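Long-range contacts in flagellar hook-associated protein (Burkholderia pseudomallei, PDB 4UT1), which probably serves as a structural component of the bacterial flagellum, forming part of the junction between hook and filament: residues 93-98 with 293-298; 101-106 with 602-607. One frame throughout, in Å; residues are numbered along the deposited sequence.

Contact 1: residues 93-98 with 293-298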
ATOM      1  N   SER A  93     -15.289  -2.030  23.253  1.00 14.69           N
ATOM      2  CA  SER A  93     -15.873  -3.327  22.933  1.00 15.71           C
ATOM      3  C   SER A  93     -16.270  -3.371  21.467  1.00 13.36           C
ATOM      4  O   SER A  93     -16.147  -4.401  20.826  1.00 14.43           O
ATOM      5  CB  SER A  93     -17.083  -3.637  23.823  1.00 17.82           C
ATOM      6  OG  SER A  93     -18.183  -2.810  23.504  1.00 17.93           O
ATOM      7  N   THR A  94     -16.759  -2.253  20.944  1.00 14.27           N
ATOM      8  CA  THR A  94     -17.044  -2.142  19.514  1.00 13.96           C
ATOM      9  C   THR A  94     -15.760  -2.337  18.688  1.00 14.53           C
ATOM     10  O   THR A  94     -15.745  -3.108  17.730  1.00 15.76           O
ATOM     11  CB  THR A  94     -17.677  -0.770  19.181  1.00 14.01           C
ATOM     12  OG1 THR A  94     -18.984  -0.710  19.764  1.00 14.52           O
ATOM     13  CG2 THR A  94     -17.803  -0.579  17.679  1.00 16.46           C
ATOM     14  N   TYR A  95     -14.698  -1.630  19.065  1.00 13.70           N
ATOM     15  CA  TYR A  95     -13.410  -1.721  18.370  1.00 13.81           C
ATOM     16  C   TYR A  95     -12.892  -3.159  18.468  1.00 15.61           C
ATOM     17  O   TYR A  95     -12.528  -3.765  17.455  1.00 16.58           O
ATOM     18  CB  TYR A  95     -12.411  -0.715  18.962  1.00 13.73           C
ATOM     19  CG  TYR A  95     -11.133  -0.475  18.168  1.00 16.96           C
ATOM     20  CD1 TYR A  95     -10.749  -1.326  17.136  1.00 19.22           C
ATOM     21  CD2 TYR A  95     -10.304   0.602  18.469  1.00 20.05           C
ATOM     22  CE1 TYR A  95      -9.570  -1.104  16.421  1.00 18.00           C
ATOM     23  CE2 TYR A  95      -9.131   0.833  17.757  1.00 17.03           C
ATOM     24  CZ  TYR A  95      -8.775  -0.019  16.737  1.00 19.00           C
ATOM     25  OH  TYR A  95      -7.610   0.209  16.036  1.00 24.57           O
ATOM     26  N   TYR A  96     -12.877  -3.712  19.677  1.00 16.65           N
ATOM     27  CA  TYR A  96     -12.430  -5.097  19.858  1.00 16.28           C
ATOM     28  C   TYR A  96     -13.170  -6.076  18.932  1.00 16.75           C
ATOM     29  O   TYR A  96     -12.541  -6.864  18.213  1.00 16.62           O
ATOM     30  CB  TYR A  96     -12.597  -5.566  21.311  1.00 17.09           C
ATOM     31  CG  TYR A  96     -12.229  -7.026  21.430  1.00 15.47           C
ATOM     32  CD1 TYR A  96     -10.963  -7.459  21.054  1.00 14.31           C
ATOM     33  CD2 TYR A  96     -13.138  -7.976  21.867  1.00 19.30           C
ATOM     34  CE1 TYR A  96     -10.608  -8.787  21.126  1.00 14.80           C
ATOM     35  CE2 TYR A  96     -12.783  -9.324  21.946  1.00 18.60           C
ATOM     36  CZ  TYR A  96     -11.520  -9.717  21.568  1.00 19.71           C
ATOM     37  OH  TYR A  96     -11.154 -11.046  21.635  1.00 17.78           O
ATOM     38  N   THR A  97     -14.498  -6.032  18.954  1.00 17.11           N
ATOM     39  CA  THR A  97     -15.299  -6.958  18.162  1.00 16.50           C
ATOM     40  C   THR A  97     -14.892  -6.901  16.687  1.00 17.52           C
ATOM     41  O   THR A  97     -14.725  -7.936  16.038  1.00 17.92           O
ATOM     42  CB  THR A  97     -16.810  -6.672  18.313  1.00 18.73           C
ATOM     43  OG1 THR A  97     -17.195  -6.931  19.665  1.00 18.01           O
ATOM     44  CG2 THR A  97     -17.618  -7.563  17.399  1.00 22.49           C
ATOM     45  N   LEU A  98     -14.676  -5.692  16.179  1.00 17.55           N
ATOM     46  CA  LEU A  98     -14.368  -5.520  14.770  1.00 15.45           C
ATOM     47  C   LEU A  98     -12.965  -6.010  14.434  1.00 15.63           C
ATOM     48  O   LEU A  98     -12.758  -6.660  13.409  1.00 16.06           O
ATOM     49  CB  LEU A  98     -14.516  -4.053  14.368  1.00 13.68           C
ATOM     50  CG  LEU A  98     -15.949  -3.527  14.323  1.00 14.09           C
ATOM     51  CD1 LEU A  98     -15.929  -2.029  14.175  1.00 18.01           C
ATOM     52  CD2 LEU A  98     -16.699  -4.175  13.176  1.00 21.29           C
ATOM     53  N   LEU A 293     -15.395   4.222  14.237  1.00 13.52           N
ATOM     54  CA  LEU A 293     -14.483   5.148  13.584  1.00 15.80           C
ATOM     55  C   LEU A 293     -13.013   4.832  13.854  1.00 16.57           C
ATOM     56  O   LEU A 293     -12.194   4.866  12.940  1.00 13.46           O
ATOM     57  CB  LEU A 293     -14.802   6.584  14.019  1.00 15.11           C
ATOM     58  CG  LEU A 293     -16.198   7.048  13.610  1.00 20.66           C
ATOM     59  CD1 LEU A 293     -16.533   8.419  14.201  1.00 17.96           C
ATOM     60  CD2 LEU A 293     -16.339   7.059  12.095  1.00 17.31           C
ATOM     61  N   ALA A 294     -12.667   4.539  15.105  1.00 15.41           N
ATOM     62  CA  ALA A 294     -11.276   4.203  15.434  1.00 16.58           C
ATOM     63  C   ALA A 294     -10.801   2.930  14.721  1.00 16.06           C
ATOM     64  O   ALA A 294      -9.665   2.859  14.248  1.00 17.59           O
ATOM     65  CB  ALA A 294     -11.108   4.052  16.936  1.00 15.41           C
ATOM     66  N   PHE A 295     -11.668   1.923  14.660  1.00 15.36           N
ATOM     67  CA  PHE A 295     -11.360   0.692  13.938  1.00 15.36           C
ATOM     68  C   PHE A 295     -11.068   0.994  12.476  1.00 16.41           C
ATOM     69  O   PHE A 295     -10.085   0.509  11.915  1.00 15.68           O
ATOM     70  CB  PHE A 295     -12.519  -0.316  14.052  1.00 14.04           C
ATOM     71  CG  PHE A 295     -12.416  -1.481  13.098  1.00 14.84           C
ATOM     72  CD1 PHE A 295     -11.481  -2.481  13.301  1.00 12.62           C
ATOM     73  CD2 PHE A 295     -13.263  -1.577  11.996  1.00 16.73           C
ATOM     74  CE1 PHE A 295     -11.388  -3.547  12.425  1.00 14.90           C
ATOM     75  CE2 PHE A 295     -13.171  -2.643  11.113  1.00 14.60           C
ATOM     76  CZ  PHE A 295     -12.227  -3.629  11.329  1.00 15.25           C
ATOM     77  N   ARG A 296     -11.915   1.817  11.868  1.00 15.48           N
ATOM     78  CA  ARG A 296     -11.759   2.158  10.459  1.00 15.35           C
ATOM     79  C   ARG A 296     -10.435   2.876  10.163  1.00 13.46           C
ATOM     80  O   ARG A 296      -9.682   2.452   9.289  1.00 12.59           O
ATOM     81  CB  ARG A 296     -12.933   3.031   9.989  1.00 12.24           C
ATOM     82  CG  ARG A 296     -12.990   3.201   8.473  1.00 11.94           C
ATOM     83  CD  ARG A 296     -14.294   3.826   8.014  1.00 14.04           C
ATOM     84  NE  ARG A 296     -14.431   5.208   8.445  1.00 14.45           N
ATOM     85  CZ  ARG A 296     -15.532   5.934   8.272  1.00 16.18           C
ATOM     86  NH1 ARG A 296     -16.583   5.397   7.677  1.00 13.95           N
ATOM     87  NH2 ARG A 296     -15.575   7.196   8.692  1.00 15.38           N
ATOM     88  N   SER A 297     -10.152   3.949  10.896  1.00 13.74           N
ATOM     89  CA  SER A 297      -8.979   4.778  10.594  1.00 15.21           C
ATOM     90  C   SER A 297      -7.663   4.204  11.132  1.00 14.68           C
ATOM     91  O   SER A 297      -6.597   4.498  10.589  1.00 15.61           O
ATOM     92  CB  SER A 297      -9.172   6.203  11.140  1.00 17.64           C
ATOM     93  OG  SER A 297      -9.284   6.192  12.556  1.00 20.54           O
ATOM     94  N   GLN A 298      -7.718   3.396  12.188  1.00 15.32           N
ATOM     95  CA  GLN A 298      -6.473   2.968  12.827  1.00 17.21           C
ATOM     96  C   GLN A 298      -6.100   1.519  12.532  1.00 15.71           C
ATOM     97  O   GLN A 298      -4.934   1.134  12.662  1.00 18.15           O
ATOM     98  CB  GLN A 298      -6.551   3.194  14.337  1.00 17.12           C
ATOM     99  CG  GLN A 298      -6.828   4.660  14.718  1.00 19.49           C
ATOM    100  CD  GLN A 298      -5.764   5.616  14.218  1.00 26.14           C
ATOM    101  OE1 GLN A 298      -6.008   6.434  13.323  1.00 28.15           O
ATOM    102  NE2 GLN A 298      -4.575   5.525  14.794  1.00 25.14           N
TER
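Between segments 93-98 and 293-298 the nearest CA atoms are those of Tyr-95 and Phe-295, 5.4 Å apart. Over the short segments the axes approach to 9.0 Å, with N-to-C directions inclined by 47°, and segment 293-298 widens into a pi-type turn at 296-298. Tyr-95 CG is turned anti to the backbone N (chi1 -167°), which carries the ring across to the other helix and lays one face against its backbone. Phe-295 CA stands 3.5 Å above the Tyr-95 ring plane, displaced toward the rim, and Ala-294 C lies over the same face. Farther round the ring, Tyr-95 CD2 lies 3.9 Å from Ala-294 CB. Phe-295 answers in the other direction: Leu-98 CB sits 3.4 Å from the centroid of its ring and only 6° off the normal, a well-centred CH-pi contact. Leu-98 CD1 extends this cover to Phe-295 CD2 at 3.5 Å, while Tyr-95 CE1 lies in the plane of the phenylalanine ring at its edge. Tyr-95 OH passes Gln-298 CB at 3.6 Å and finds its hydrogen-bonding partner one residue beyond, in Thr-299 OG1. With no hydrogen bond between the two segments themselves, the interface is held by aromatic and aliphatic packing, and the tyrosine hydroxyl has its polar need met by the same helix that its ring covers.

Contact 2: residues 101-106 with 602-607. With EDO (1,2-ethanediol), chain B.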
ATOM      1  N   GLN A 101     -12.803  -9.798  14.608  1.00 16.78           N
ATOM      2  CA  GLN A 101     -13.342 -10.303  13.349  1.00 19.64           C
ATOM      3  C   GLN A 101     -12.286 -10.271  12.236  1.00 20.12           C
ATOM      4  O   GLN A 101     -12.069 -11.272  11.546  1.00 20.07           O
ATOM      5  CB  GLN A 101     -14.579  -9.499  12.922  1.00 21.24           C
ATOM      6  CG  GLN A 101     -15.196  -9.995  11.615  1.00 26.34           C
ATOM      7  CD  GLN A 101     -16.301  -9.097  11.092  1.00 31.01           C
ATOM      8  OE1 GLN A 101     -16.686  -9.193   9.924  1.00 41.70           O
ATOM      9  NE2 GLN A 101     -16.819  -8.227  11.949  1.00 25.87           N
ATOM     10  N   LEU A 102     -11.630  -9.126  12.058  1.00 14.04           N
ATOM     11  CA  LEU A 102     -10.572  -9.001  11.061  1.00 14.52           C
ATOM     12  C   LEU A 102      -9.423  -9.978  11.332  1.00 15.84           C
ATOM     13  O   LEU A 102      -8.942 -10.663  10.430  1.00 15.16           O
ATOM     14  CB  LEU A 102     -10.048  -7.558  11.019  1.00 15.39           C
ATOM     15  CG  LEU A 102      -8.937  -7.305  10.000  1.00 13.34           C
ATOM     16  CD1 LEU A 102      -9.421  -7.558   8.565  1.00 16.14           C
ATOM     17  CD2 LEU A 102      -8.373  -5.896  10.154  1.00 16.21           C
ATOM     18  N   ASN A 103      -8.992 -10.046  12.586  1.00 16.28           N
ATOM     19  CA  ASN A 103      -7.866 -10.897  12.963  1.00 16.68           C
ATOM     20  C   ASN A 103      -8.116 -12.376  12.669  1.00 18.16           C
ATOM     21  O   ASN A 103      -7.232 -13.092  12.170  1.00 17.70           O
ATOM     22  CB  ASN A 103      -7.551 -10.708  14.449  1.00 17.61           C
ATOM     23  CG  ASN A 103      -6.247 -11.368  14.852  1.00 20.44           C
ATOM     24  OD1 ASN A 103      -5.230 -11.228  14.162  1.00 18.04           O
ATOM     25  ND2 ASN A 103      -6.271 -12.103  15.959  1.00 22.13           N
ATOM     26  N   ASN A 104      -9.321 -12.828  12.986  1.00 16.74           N
ATOM     27  CA  ASN A 104      -9.723 -14.206  12.751  1.00 15.18           C
ATOM     28  C   ASN A 104      -9.728 -14.485  11.264  1.00 19.09           C
ATOM     29  O   ASN A 104      -9.345 -15.573  10.808  1.00 18.98           O
ATOM     30  CB  ASN A 104     -11.113 -14.479  13.354  1.00 18.95           C
ATOM     31  CG  ASN A 104     -11.106 -14.461  14.869  1.00 24.59           C
ATOM     32  OD1 ASN A 104     -10.053 -14.536  15.499  1.00 30.69           O
ATOM     33  ND2 ASN A 104     -12.293 -14.375  15.466  1.00 31.22           N
ATOM     34  N   TYR A 105     -10.146 -13.486  10.497  1.00 19.84           N
ATOM     35  CA  TYR A 105     -10.117 -13.607   9.052  1.00 19.28           C
ATOM     36  C   TYR A 105      -8.690 -13.707   8.510  1.00 19.29           C
ATOM     37  O   TYR A 105      -8.395 -14.592   7.718  1.00 17.29           O
ATOM     38  CB  TYR A 105     -10.808 -12.426   8.384  1.00 23.71           C
ATOM     39  CG  TYR A 105     -10.586 -12.454   6.897  1.00 22.63           C
ATOM     40  CD1 TYR A 105     -11.333 -13.301   6.083  1.00 26.90           C
ATOM     41  CD2 TYR A 105      -9.604 -11.667   6.304  1.00 27.54           C
ATOM     42  CE1 TYR A 105     -11.121 -13.346   4.716  1.00 29.59           C
ATOM     43  CE2 TYR A 105      -9.384 -11.708   4.935  1.00 26.54           C
ATOM     44  CZ  TYR A 105     -10.149 -12.546   4.150  1.00 23.23           C
ATOM     45  OH  TYR A 105      -9.932 -12.583   2.793  1.00 27.20           O
ATOM     46  N   VAL A 106      -7.822 -12.786   8.922  1.00 16.63           N
ATOM     47  CA  VAL A 106      -6.464 -12.708   8.380  1.00 19.16           C
ATOM     48  C   VAL A 106      -5.607 -13.929   8.715  1.00 19.85           C
ATOM     49  O   VAL A 106      -4.824 -14.382   7.875  1.00 18.23           O
ATOM     50  CB  VAL A 106      -5.742 -11.443   8.871  1.00 16.35           C
ATOM     51  CG1 VAL A 106      -4.292 -11.481   8.489  1.00 21.35           C
ATOM     52  CG2 VAL A 106      -6.396 -10.214   8.259  1.00 18.30           C
ATOM     53  N   ASN A 602       0.651  -8.986  12.103  1.00 16.40           N
ATOM     54  CA  ASN A 602       0.949  -8.779  13.515  1.00 17.74           C
ATOM     55  C   ASN A 602       0.405  -7.455  14.046  1.00 17.41           C
ATOM     56  O   ASN A 602       0.082  -7.357  15.225  1.00 19.17           O
ATOM     57  CB  ASN A 602       2.458  -8.852  13.761  1.00 17.68           C
ATOM     58  CG  ASN A 602       2.990 -10.271  13.672  1.00 15.62           C
ATOM     59  OD1 ASN A 602       2.244 -11.229  13.834  1.00 22.76           O
ATOM     60  ND2 ASN A 602       4.287 -10.409  13.405  1.00 20.65           N
ATOM     61  N   ALA A 603       0.307  -6.444  13.186  1.00 17.78           N
ATOM     62  CA  ALA A 603      -0.299  -5.176  13.589  1.00 17.76           C
ATOM     63  C   ALA A 603      -1.746  -5.424  13.984  1.00 18.85           C
ATOM     64  O   ALA A 603      -2.220  -4.929  15.004  1.00 18.22           O
ATOM     65  CB  ALA A 603      -0.220  -4.133  12.469  1.00 19.89           C
ATOM     66  N   ILE A 604      -2.445  -6.207  13.173  1.00 16.21           N
ATOM     67  CA  ILE A 604      -3.828  -6.549  13.471  1.00 16.71           C
ATOM     68  C   ILE A 604      -3.909  -7.421  14.732  1.00 16.19           C
ATOM     69  O   ILE A 604      -4.735  -7.178  15.626  1.00 16.45           O
ATOM     70  CB  ILE A 604      -4.495  -7.274  12.280  1.00 13.98           C
ATOM     71  CG1 ILE A 604      -4.527  -6.345  11.058  1.00 12.39           C
ATOM     72  CG2 ILE A 604      -5.910  -7.757  12.668  1.00 14.81           C
ATOM     73  CD1 ILE A 604      -4.793  -7.027   9.719  1.00 16.05           C
ATOM     74  N   GLY A 605      -3.044  -8.426  14.815  1.00 13.87           N
ATOM     75  CA  GLY A 605      -3.044  -9.330  15.953  1.00 15.28           C
ATOM     76  C   GLY A 605      -2.760  -8.650  17.279  1.00 15.65           C
ATOM     77  O   GLY A 605      -3.393  -8.947  18.293  1.00 18.27           O
ATOM     78  N   ASN A 606      -1.810  -7.724  17.268  1.00 16.42           N
ATOM     79  CA  ASN A 606      -1.417  -7.019  18.471  1.00 16.37           C
ATOM     80  C   ASN A 606      -2.525  -6.077  18.918  1.00 18.76           C
ATOM     81  O   ASN A 606      -2.778  -5.934  20.112  1.00 17.44           O
ATOM     82  CB  ASN A 606      -0.113  -6.246  18.247  1.00 17.55           C
ATOM     83  CG  ASN A 606       1.069  -7.164  18.026  1.00 20.98           C
ATOM     84  OD1 ASN A 606       0.995  -8.354  18.308  1.00 27.08           O
ATOM     85  ND2 ASN A 606       2.161  -6.617  17.511  1.00 24.79           N
ATOM     86  N   ALA A 607      -3.200  -5.461  17.953  1.00 17.51           N
ATOM     87  CA  ALA A 607      -4.344  -4.593  18.259  1.00 16.22           C
ATOM     88  C   ALA A 607      -5.430  -5.399  18.968  1.00 17.52           C
ATOM     89  O   ALA A 607      -5.968  -4.976  19.990  1.00 16.37           O
ATOM     90  CB  ALA A 607      -4.889  -3.968  16.994  1.00 17.38           C
TER
HETATM   91  C1  EDO B1628      -0.483  -7.420  23.431  1.00 28.14           C
HETATM   92  O1  EDO B1628      -0.609  -6.645  22.227  1.00 32.91           O
HETATM   93  C2  EDO B1628      -0.594  -6.466  24.618  1.00 27.18           C
HETATM   94  O2  EDO B1628       0.272  -6.897  25.678  1.00 28.58           O
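Asn-103 supplies the flat group of this contact, a carboxamide that meets Gly-605 through its oxygen. Asn-103 OD1 is 3.4 Å from Gly-605 CA, and that carbon stands well off the amide plane, so the backbone passes over one face near the oxygen and does not meet it in plane. With chi1 at -170°, the carboxamide points away from its own backbone nitrogen and toward Gly-605. The backbone itself places Asn-103 CB 3.8 Å from Ile-604 CG2. The two residues Asn-103 and Gly-605 are also the nearest in backbone, 5.9 Å between CA atoms. Helices 80-106 and 593-630, from near the two ends of the modelled chain, run roughly antiparallel here at 138°, with segment axes 9.1 Å apart; such pairing of N- and C-terminal helices is a hallmark of flagellar axial proteins. Ile-604 is the main apolar side chain. Its two branches divide the work: CG2 rests against Asn-103, while Ile-604 CD1 reaches Leu-102 CD2 at 3.8 Å, the two side chains crossing at about a right angle. Ile-604 CD1 also meets Val-106 CG2 tip to tip at 3.9 Å. A 1,2-ethanediol, probably from the crystallisation liquor, donates from O1 to Asn-606 O.

Contacts 1 and 2 lie about 12 Å apart, centre to centre, and occupy adjoining parts of helix 80-106, which thereby packs on helix 287-322 at 93-98 and on helix 593-630 at 101-106. Their segments do not otherwise touch, but third residues join the two surroundings. Thr-299, the hydrogen-bond partner of Tyr-95, also touches Leu-102, and Ile-604 of contact 2 reaches Ala-303 on helix 287-322. In return, helix 593-630 extends to contact 1 through Leu-611, which meets Tyr-95. Helix 134-193 adds Val-165 beside Phe-295 and Leu-161 beside Leu-102. The 1,2-ethanediol at Asn-606 O and Ser-609 OG, a probable crystallisation additive, implies no functional site. Four helices thus meet in one bundle.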